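Local coordinates for protein tRNA dimethylallyltransferase (Staphylococcus epidermidis ATCC 12228, PDB 3D3Q) that probably transfers a dimethylallyl group from dimethylallyl diphosphate to the adenine at position 37 of tRNAs that read codons beginning with uridine, at residues N144-Y149 / N164-V169; R84-I89 / E194-L199. All coordinates share one frame; numbering follows the deposited sequence.

Contact 1. Residues N144-Y149 / N164-V169; sequences NKLHEY and NNRKRV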
ATOM      1  N   ASN A 144     -10.836   6.097  31.256  1.00 50.90           N
ATOM      2  CA  ASN A 144     -12.093   6.842  31.204  1.00 49.29           C
ATOM      3  C   ASN A 144     -11.918   8.334  30.923  1.00 48.08           C
ATOM      4  O   ASN A 144     -12.715   8.927  30.194  1.00 47.71           O
ATOM      5  CB  ASN A 144     -12.898   6.650  32.502  1.00 48.61           C
ATOM      6  CG  ASN A 144     -13.919   5.505  32.410  1.00 48.40           C
ATOM      7  OD1 ASN A 144     -14.903   5.579  31.661  1.00 47.47           O
ATOM      8  ND2 ASN A 144     -13.687   4.445  33.180  1.00 47.00           N
ATOM      9  N   LYS A 145     -10.884   8.949  31.481  1.00 46.74           N
ATOM     10  CA  LYS A 145     -10.687  10.372  31.249  1.00 46.60           C
ATOM     11  C   LYS A 145     -10.443  10.619  29.763  1.00 44.53           C
ATOM     12  O   LYS A 145     -10.925  11.603  29.207  1.00 43.30           O
ATOM     13  CB  LYS A 145      -9.518  10.898  32.083  1.00 48.77           C
ATOM     14  CG  LYS A 145      -9.561  12.404  32.344  1.00 53.74           C
ATOM     15  CD  LYS A 145      -8.321  12.873  33.134  1.00 57.32           C
ATOM     16  CE  LYS A 145      -8.327  14.382  33.416  1.00 56.95           C
ATOM     17  NZ  LYS A 145      -7.014  14.819  33.968  1.00 57.25           N
ATOM     18  N   LEU A 146      -9.710   9.712  29.125  1.00 43.66           N
ATOM     19  CA  LEU A 146      -9.412   9.820  27.699  1.00 43.08           C
ATOM     20  C   LEU A 146     -10.667   9.582  26.863  1.00 42.35           C
ATOM     21  O   LEU A 146     -10.794  10.097  25.749  1.00 41.00           O
ATOM     22  CB  LEU A 146      -8.348   8.804  27.294  1.00 42.52           C
ATOM     23  CG  LEU A 146      -8.027   8.751  25.797  1.00 41.77           C
ATOM     24  CD1 LEU A 146      -7.249   9.989  25.410  1.00 40.23           C
ATOM     25  CD2 LEU A 146      -7.221   7.496  25.471  1.00 41.41           C
ATOM     26  N   HIS A 147     -11.582   8.780  27.408  1.00 42.50           N
ATOM     27  CA  HIS A 147     -12.845   8.459  26.744  1.00 41.68           C
ATOM     28  C   HIS A 147     -13.750   9.679  26.780  1.00 42.48           C
ATOM     29  O   HIS A 147     -14.423   9.981  25.795  1.00 40.88           O
ATOM     30  CB  HIS A 147     -13.532   7.290  27.451  1.00 40.73           C
ATOM     31  CG  HIS A 147     -14.729   6.758  26.723  1.00 41.03           C
ATOM     32  ND1 HIS A 147     -14.648   6.194  25.468  1.00 40.48           N
ATOM     33  CD2 HIS A 147     -16.029   6.661  27.092  1.00 40.08           C
ATOM     34  CE1 HIS A 147     -15.841   5.768  25.096  1.00 39.24           C
ATOM     35  NE2 HIS A 147     -16.697   6.040  26.064  1.00 38.96           N
ATOM     36  N   GLU A 148     -13.766  10.363  27.930  1.00 44.54           N
ATOM     37  CA  GLU A 148     -14.577  11.571  28.119  1.00 46.10           C
ATOM     38  C   GLU A 148     -14.128  12.545  27.038  1.00 45.31           C
ATOM     39  O   GLU A 148     -14.945  13.136  26.334  1.00 45.45           O
ATOM     40  CB  GLU A 148     -14.328  12.247  29.488  1.00 48.95           C
ATOM     41  CG  GLU A 148     -14.438  11.390  30.784  1.00 53.59           C
ATOM     42  CD  GLU A 148     -15.814  10.772  31.049  1.00 55.67           C
ATOM     43  OE1 GLU A 148     -15.991  10.149  32.132  1.00 55.75           O
ATOM     44  OE2 GLU A 148     -16.712  10.898  30.181  1.00 56.38           O
ATOM     45  N   TYR A 149     -12.811  12.698  26.931  1.00 43.61           N
ATOM     46  CA  TYR A 149     -12.194  13.581  25.957  1.00 41.58           C
ATOM     47  C   TYR A 149     -12.678  13.262  24.560  1.00 40.76           C
ATOM     48  O   TYR A 149     -13.002  14.155  23.789  1.00 41.07           O
ATOM     49  CB  TYR A 149     -10.672  13.444  26.011  1.00 40.50           C
ATOM     50  CG  TYR A 149      -9.968  14.283  24.985  1.00 41.41           C
ATOM     51  CD1 TYR A 149     -10.129  15.663  24.967  1.00 42.25           C
ATOM     52  CD2 TYR A 149      -9.150  13.700  24.017  1.00 42.66           C
ATOM     53  CE1 TYR A 149      -9.496  16.451  24.011  1.00 45.05           C
ATOM     54  CE2 TYR A 149      -8.504  14.484  23.050  1.00 43.90           C
ATOM     55  CZ  TYR A 149      -8.686  15.861  23.058  1.00 44.94           C
ATOM     56  OH  TYR A 149      -8.058  16.664  22.128  1.00 46.88           O
ATOM     57  N   ASN A 164     -12.298   0.920  27.663  1.00 38.11           N
ATOM     58  CA  ASN A 164     -11.163   0.059  27.963  1.00 37.10           C
ATOM     59  C   ASN A 164     -10.446  -0.376  26.693  1.00 36.94           C
ATOM     60  O   ASN A 164      -9.434  -1.080  26.748  1.00 38.67           O
ATOM     61  CB  ASN A 164     -11.617  -1.160  28.782  1.00 37.14           C
ATOM     62  CG  ASN A 164     -11.745  -0.845  30.275  1.00 37.37           C
ATOM     63  OD1 ASN A 164     -12.153  -1.690  31.075  1.00 36.48           O
ATOM     64  ND2 ASN A 164     -11.376   0.378  30.652  1.00 37.37           N
ATOM     65  N   ASN A 165     -10.954   0.051  25.546  1.00 35.45           N
ATOM     66  CA  ASN A 165     -10.306  -0.288  24.282  1.00 35.14           C
ATOM     67  C   ASN A 165      -9.494   0.927  23.845  1.00 34.41           C
ATOM     68  O   ASN A 165      -9.723   1.489  22.773  1.00 34.23           O
ATOM     69  CB  ASN A 165     -11.349  -0.603  23.219  1.00 34.78           C
ATOM     70  CG  ASN A 165     -10.727  -1.150  21.960  1.00 34.96           C
ATOM     71  OD1 ASN A 165      -9.535  -0.954  21.714  1.00 37.78           O
ATOM     72  ND2 ASN A 165     -11.519  -1.837  21.156  1.00 31.57           N
ATOM     73  N   ARG A 166      -8.537   1.315  24.680  1.00 33.71           N
ATOM     74  CA  ARG A 166      -7.732   2.488  24.414  1.00 32.41           C
ATOM     75  C   ARG A 166      -7.301   2.612  22.971  1.00 32.61           C
ATOM     76  O   ARG A 166      -7.319   3.707  22.410  1.00 32.21           O
ATOM     77  CB  ARG A 166      -6.507   2.520  25.315  1.00 30.27           C
ATOM     78  CG  ARG A 166      -5.950   3.912  25.485  1.00 29.21           C
ATOM     79  CD  ARG A 166      -4.556   3.880  26.069  1.00 30.19           C
ATOM     80  NE  ARG A 166      -4.061   5.192  26.496  1.00 31.36           N
ATOM     81  CZ  ARG A 166      -4.611   5.920  27.465  1.00 33.14           C
ATOM     82  NH1 ARG A 166      -4.084   7.091  27.782  1.00 35.67           N
ATOM     83  NH2 ARG A 166      -5.693   5.485  28.107  1.00 30.80           N
ATOM     84  N   LYS A 167      -6.922   1.500  22.360  1.00 33.69           N
ATOM     85  CA  LYS A 167      -6.493   1.551  20.963  1.00 36.30           C
ATOM     86  C   LYS A 167      -7.500   2.263  20.063  1.00 36.89           C
ATOM     87  O   LYS A 167      -7.212   3.329  19.509  1.00 37.20           O
ATOM     88  CB  LYS A 167      -6.264   0.152  20.413  1.00 34.08           C
ATOM     89  CG  LYS A 167      -4.847  -0.080  20.003  1.00 34.45           C
ATOM     90  CD  LYS A 167      -4.489   0.609  18.716  1.00 33.65           C
ATOM     91  CE  LYS A 167      -3.204  -0.024  18.170  1.00 33.89           C
ATOM     92  NZ  LYS A 167      -2.715   0.603  16.913  1.00 33.04           N
ATOM     93  N   ARG A 168      -8.678   1.669  19.904  1.00 37.07           N
ATOM     94  CA  ARG A 168      -9.668   2.280  19.046  1.00 38.08           C
ATOM     95  C   ARG A 168     -10.013   3.719  19.438  1.00 36.42           C
ATOM     96  O   ARG A 168     -10.308   4.537  18.569  1.00 36.69           O
ATOM     97  CB  ARG A 168     -10.926   1.425  18.980  1.00 41.03           C
ATOM     98  CG  ARG A 168     -10.874   0.389  17.869  1.00 45.62           C
ATOM     99  CD  ARG A 168     -12.278  -0.105  17.515  1.00 50.99           C
ATOM    100  NE  ARG A 168     -13.192   1.001  17.188  1.00 53.70           N
ATOM    101  CZ  ARG A 168     -14.447   0.829  16.773  1.00 55.38           C
ATOM    102  NH1 ARG A 168     -14.939  -0.403  16.636  1.00 57.21           N
ATOM    103  NH2 ARG A 168     -15.203   1.878  16.486  1.00 54.50           N
ATOM    104  N   VAL A 169      -9.956   4.032  20.733  1.00 33.11           N
ATOM    105  CA  VAL A 169     -10.263   5.374  21.185  1.00 30.14           C
ATOM    106  C   VAL A 169      -9.200   6.349  20.710  1.00 30.72           C
ATOM    107  O   VAL A 169      -9.522   7.458  20.264  1.00 29.71           O
ATOM    108  CB  VAL A 169     -10.386   5.456  22.729  1.00 29.95           C
ATOM    109  CG1 VAL A 169     -10.658   6.889  23.176  1.00 27.38           C
ATOM    110  CG2 VAL A 169     -11.518   4.560  23.208  1.00 31.20           C
TER

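Contact 2. Residues R84-I89 / E194-L199; sequences RAEKYI and ENYDTL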
ATOM      1  N   ARG A  84     -10.554  -2.422 -14.902  1.00 40.35           N
ATOM      2  CA  ARG A  84      -9.946  -3.744 -15.186  1.00 39.35           C
ATOM      3  C   ARG A  84      -9.967  -4.689 -13.984  1.00 37.92           C
ATOM      4  O   ARG A  84     -10.222  -5.881 -14.133  1.00 36.85           O
ATOM      5  CB  ARG A  84      -8.491  -3.593 -15.658  1.00 36.67           C
ATOM      6  CG  ARG A  84      -8.313  -2.728 -16.872  1.00 36.15           C
ATOM      7  CD  ARG A  84      -6.916  -2.876 -17.457  1.00 38.44           C
ATOM      8  NE  ARG A  84      -6.700  -1.915 -18.537  1.00 40.06           N
ATOM      9  CZ  ARG A  84      -6.230  -2.221 -19.742  1.00 40.78           C
ATOM     10  NH1 ARG A  84      -5.912  -3.477 -20.043  1.00 40.28           N
ATOM     11  NH2 ARG A  84      -6.093  -1.262 -20.652  1.00 41.15           N
ATOM     12  N   ALA A  85      -9.688  -4.149 -12.802  1.00 37.30           N
ATOM     13  CA  ALA A  85      -9.691  -4.950 -11.598  1.00 38.07           C
ATOM     14  C   ALA A  85     -11.095  -5.478 -11.266  1.00 38.96           C
ATOM     15  O   ALA A  85     -11.237  -6.642 -10.911  1.00 38.84           O
ATOM     16  CB  ALA A  85      -9.124  -4.151 -10.433  1.00 37.62           C
ATOM     17  N   GLU A  86     -12.130  -4.644 -11.390  1.00 40.01           N
ATOM     18  CA  GLU A  86     -13.494  -5.089 -11.082  1.00 40.70           C
ATOM     19  C   GLU A  86     -13.908  -6.259 -11.954  1.00 39.19           C
ATOM     20  O   GLU A  86     -14.589  -7.167 -11.492  1.00 37.95           O
ATOM     21  CB  GLU A  86     -14.518  -3.954 -11.266  1.00 43.09           C
ATOM     22  CG  GLU A  86     -14.300  -2.732 -10.380  1.00 48.93           C
ATOM     23  CD  GLU A  86     -15.387  -1.666 -10.528  1.00 52.55           C
ATOM     24  OE1 GLU A  86     -16.523  -1.899 -10.055  1.00 56.38           O
ATOM     25  OE2 GLU A  86     -15.117  -0.595 -11.127  1.00 54.39           O
ATOM     26  N   LYS A  87     -13.502  -6.243 -13.216  1.00 38.58           N
ATOM     27  CA  LYS A  87     -13.862  -7.330 -14.106  1.00 38.74           C
ATOM     28  C   LYS A  87     -13.162  -8.615 -13.658  1.00 37.94           C
ATOM     29  O   LYS A  87     -13.805  -9.651 -13.527  1.00 37.92           O
ATOM     30  CB  LYS A  87     -13.494  -6.981 -15.553  1.00 40.10           C
ATOM     31  CG  LYS A  87     -14.233  -5.758 -16.104  1.00 40.60           C
ATOM     32  CD  LYS A  87     -13.625  -5.279 -17.422  1.00 42.69           C
ATOM     33  CE  LYS A  87     -14.298  -3.992 -17.939  1.00 42.87           C
ATOM     34  NZ  LYS A  87     -13.578  -3.350 -19.095  1.00 39.82           N
ATOM     35  N   TYR A  88     -11.857  -8.537 -13.402  1.00 36.95           N
ATOM     36  CA  TYR A  88     -11.092  -9.699 -12.961  1.00 37.15           C
ATOM     37  C   TYR A  88     -11.602 -10.246 -11.619  1.00 37.80           C
ATOM     38  O   TYR A  88     -11.706 -11.457 -11.416  1.00 37.94           O
ATOM     39  CB  TYR A  88      -9.597  -9.363 -12.842  1.00 37.25           C
ATOM     40  CG  TYR A  88      -8.839  -9.231 -14.158  1.00 39.23           C
ATOM     41  CD1 TYR A  88      -8.303  -7.998 -14.559  1.00 41.10           C
ATOM     42  CD2 TYR A  88      -8.599 -10.347 -14.975  1.00 38.28           C
ATOM     43  CE1 TYR A  88      -7.544  -7.876 -15.729  1.00 41.52           C
ATOM     44  CE2 TYR A  88      -7.838 -10.235 -16.152  1.00 38.86           C
ATOM     45  CZ  TYR A  88      -7.314  -8.997 -16.518  1.00 41.28           C
ATOM     46  OH  TYR A  88      -6.564  -8.863 -17.666  1.00 40.69           O
ATOM     47  N   ILE A  89     -11.927  -9.358 -10.696  1.00 37.05           N
ATOM     48  CA  ILE A  89     -12.425  -9.801  -9.411  1.00 36.98           C
ATOM     49  C   ILE A  89     -13.718 -10.616  -9.578  1.00 37.79           C
ATOM     50  O   ILE A  89     -13.972 -11.534  -8.797  1.00 37.75           O
ATOM     51  CB  ILE A  89     -12.672  -8.595  -8.466  1.00 35.57           C
ATOM     52  CG1 ILE A  89     -11.336  -7.896  -8.168  1.00 33.73           C
ATOM     53  CG2 ILE A  89     -13.343  -9.060  -7.189  1.00 33.51           C
ATOM     54  CD1 ILE A  89     -11.458  -6.622  -7.356  1.00 30.08           C
ATOM     55  N   GLU A 194     -18.804   0.532   0.336  1.00 47.75           N
ATOM     56  CA  GLU A 194     -17.861  -0.550   0.071  1.00 49.40           C
ATOM     57  C   GLU A 194     -18.381  -1.572  -0.925  1.00 48.31           C
ATOM     58  O   GLU A 194     -19.491  -2.067  -0.798  1.00 48.33           O
ATOM     59  CB  GLU A 194     -17.470  -1.258   1.365  1.00 51.42           C
ATOM     60  CG  GLU A 194     -18.639  -1.833   2.123  1.00 56.87           C
ATOM     61  CD  GLU A 194     -18.202  -2.555   3.386  1.00 60.08           C
ATOM     62  OE1 GLU A 194     -19.088  -2.922   4.203  1.00 61.22           O
ATOM     63  OE2 GLU A 194     -16.972  -2.762   3.558  1.00 60.95           O
ATOM     64  N   ASN A 195     -17.548  -1.895  -1.904  1.00 46.51           N
ATOM     65  CA  ASN A 195     -17.927  -2.825  -2.924  1.00 45.67           C
ATOM     66  C   ASN A 195     -17.626  -4.258  -2.589  1.00 45.98           C
ATOM     67  O   ASN A 195     -18.224  -5.155  -3.162  1.00 47.00           O
ATOM     68  CB  ASN A 195     -17.248  -2.463  -4.232  1.00 47.07           C
ATOM     69  CG  ASN A 195     -17.540  -1.035  -4.651  1.00 48.46           C
ATOM     70  OD1 ASN A 195     -18.653  -0.539  -4.456  1.00 49.07           O
ATOM     71  ND2 ASN A 195     -16.541  -0.363  -5.222  1.00 48.06           N
ATOM     72  N   TYR A 196     -16.710  -4.500  -1.666  1.00 46.29           N
ATOM     73  CA  TYR A 196     -16.380  -5.877  -1.344  1.00 47.17           C
ATOM     74  C   TYR A 196     -16.262  -6.167   0.136  1.00 47.82           C
ATOM     75  O   TYR A 196     -16.096  -5.261   0.951  1.00 47.37           O
ATOM     76  CB  TYR A 196     -15.062  -6.270  -2.025  1.00 46.04           C
ATOM     77  CG  TYR A 196     -14.963  -5.872  -3.479  1.00 45.49           C
ATOM     78  CD1 TYR A 196     -14.457  -4.627  -3.854  1.00 44.85           C
ATOM     79  CD2 TYR A 196     -15.369  -6.749  -4.485  1.00 45.74           C
ATOM     80  CE1 TYR A 196     -14.351  -4.274  -5.204  1.00 44.31           C
ATOM     81  CE2 TYR A 196     -15.274  -6.405  -5.829  1.00 43.91           C
ATOM     82  CZ  TYR A 196     -14.765  -5.176  -6.183  1.00 43.56           C
ATOM     83  OH  TYR A 196     -14.667  -4.875  -7.519  1.00 42.22           O
ATOM     84  N   ASP A 197     -16.361  -7.452   0.463  1.00 48.93           N
ATOM     85  CA  ASP A 197     -16.206  -7.930   1.836  1.00 50.31           C
ATOM     86  C   ASP A 197     -14.689  -8.039   2.017  1.00 50.43           C
ATOM     87  O   ASP A 197     -14.142  -9.141   2.146  1.00 51.08           O
ATOM     88  CB  ASP A 197     -16.828  -9.319   1.997  1.00 51.47           C
ATOM     89  CG  ASP A 197     -16.464  -9.961   3.322  1.00 53.27           C
ATOM     90  OD1 ASP A 197     -16.594 -11.195   3.464  1.00 53.86           O
ATOM     91  OD2 ASP A 197     -16.036  -9.221   4.231  1.00 55.59           O
ATOM     92  N   THR A 198     -14.021  -6.888   2.033  1.00 49.76           N
ATOM     93  CA  THR A 198     -12.560  -6.817   2.119  1.00 49.28           C
ATOM     94  C   THR A 198     -11.861  -7.272   3.395  1.00 47.06           C
ATOM     95  O   THR A 198     -12.367  -7.108   4.498  1.00 46.55           O
ATOM     96  CB  THR A 198     -12.059  -5.375   1.803  1.00 50.79           C
ATOM     97  OG1 THR A 198     -12.279  -4.531   2.941  1.00 52.00           O
ATOM     98  CG2 THR A 198     -12.806  -4.793   0.597  1.00 51.01           C
ATOM     99  N   LEU A 199     -10.688  -7.859   3.206  1.00 46.23           N
ATOM    100  CA  LEU A 199      -9.849  -8.310   4.303  1.00 45.60           C
ATOM    101  C   LEU A 199      -8.533  -7.574   4.063  1.00 44.21           C
ATOM    102  O   LEU A 199      -7.546  -8.154   3.624  1.00 44.85           O
ATOM    103  CB  LEU A 199      -9.650  -9.827   4.248  1.00 44.96           C
ATOM    104  CG  LEU A 199      -8.672 -10.463   5.246  1.00 44.18           C
ATOM    105  CD1 LEU A 199      -8.721  -9.784   6.611  1.00 43.89           C
ATOM    106  CD2 LEU A 199      -9.022 -11.927   5.356  1.00 45.05           C
TER

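Contact 1. Residues N144-Y149 / N164-V169
The helical turn that sets Leu146 and His147 against Val169 is closed at Asn144 O, which accepts a 2.9 Å hydrogen bond from Glu148 N and a weak one of 3.0 Å from His147 N. No hydrogen bond crosses between 144-149 and 164-169; the contact is made by side-chain packing. Leu146 does most of it. Its CD2 methyl sits over the centre of one face of the Arg166 guanidinium, 3.6 Å from CZ, with the two side chains crossing at about a right angle. Arg166 reaches that place on a chain extended from CG to NE, with CG anti to its backbone N (chi1 -157°), and its NH1 donates to Leu141 O, which helps hold the group in place. Val169 divides its branches: CG1 lies 4.2 Å from Leu146 CG, while CG2 meets the edge of the His147 imidazole, 4.2 Å from ND1. Asn165 is the N-cap of the second helix, its OD1 accepting from Arg168 N at 3.3 Å, nearly straight at 170°, with the donor well above the carbonyl plane. Residues 167-171 of this helix probably meet the substrate tRNA. Helix 143-153 packs here against the start of helix 166-179: Leu146 goes on to touch Leu170 and Ile173, Val169 touches Leu150, and Pro163, in the short loop leading into helix 166-179, touches His147.

Contact 2. Residues R84-I89 / E194-L199
Tyr196 carries CG anti to its carbonyl carbon and beside the backbone N (chi1 -46°), which points its ring at Ile89 and Glu86, while Ile89, whose CG2 is anti to the backbone N, turns that methyl to the incoming ring. CG2 of Ile89 comes within 3.6 Å of Tyr196 CE2, at an oblique approach to the ring. Ile89 CD1, on the other branch, lies 3.7 Å from Tyr196 OH and also near CZ, so one isoleucine packs along the outer part of the phenol. Glu86 adds its aliphatic stem: CG stands 3.6 Å from Tyr196 OH, a van der Waals contact, and the carboxylate plane is turned 86° from the ring plane. Between 84-89 and 194-199 nothing is hydrogen-bonded; the join is van der Waals packing, buried at Ile89 and Tyr196 and partly exposed at Glu86. Leu112 of helix 106-113 touches both Ile89 and Tyr196, and Pro7 lies against Tyr196. Helix 78-94 packs on the sheet through Ile89 and Leu9 of strand 8-13, and Tyr196, from the lead-in to strand 197-204, adds its ring beside it. Strand 64-65, helix 78-94 and strand 98-102 form a beta-alpha-beta crossover of the P-loop NTPase fold.

The two contacts lie in separate parts of one chain, their centres about 34 Å apart and their nearest atoms about 13 Å apart. Contact 2 joins helix 78-94 to the lead-in of strand 197-204, a member of the parallel sheet, next to strand 8-13, which runs into the probable ATP-binding loop. Contact 1 pairs helices 143-153 and 166-179, its centre about 28 Å from the centre of the chain, against about 16 Å for contact 2. Both its segments fall between those of contact 2 in sequence: after strand 98-102 and helix 106-113 the chain runs out through helices, from 125-136 to 184-192, and returns to the sheet. This helical part carries the tRNA-binding region of contact 1.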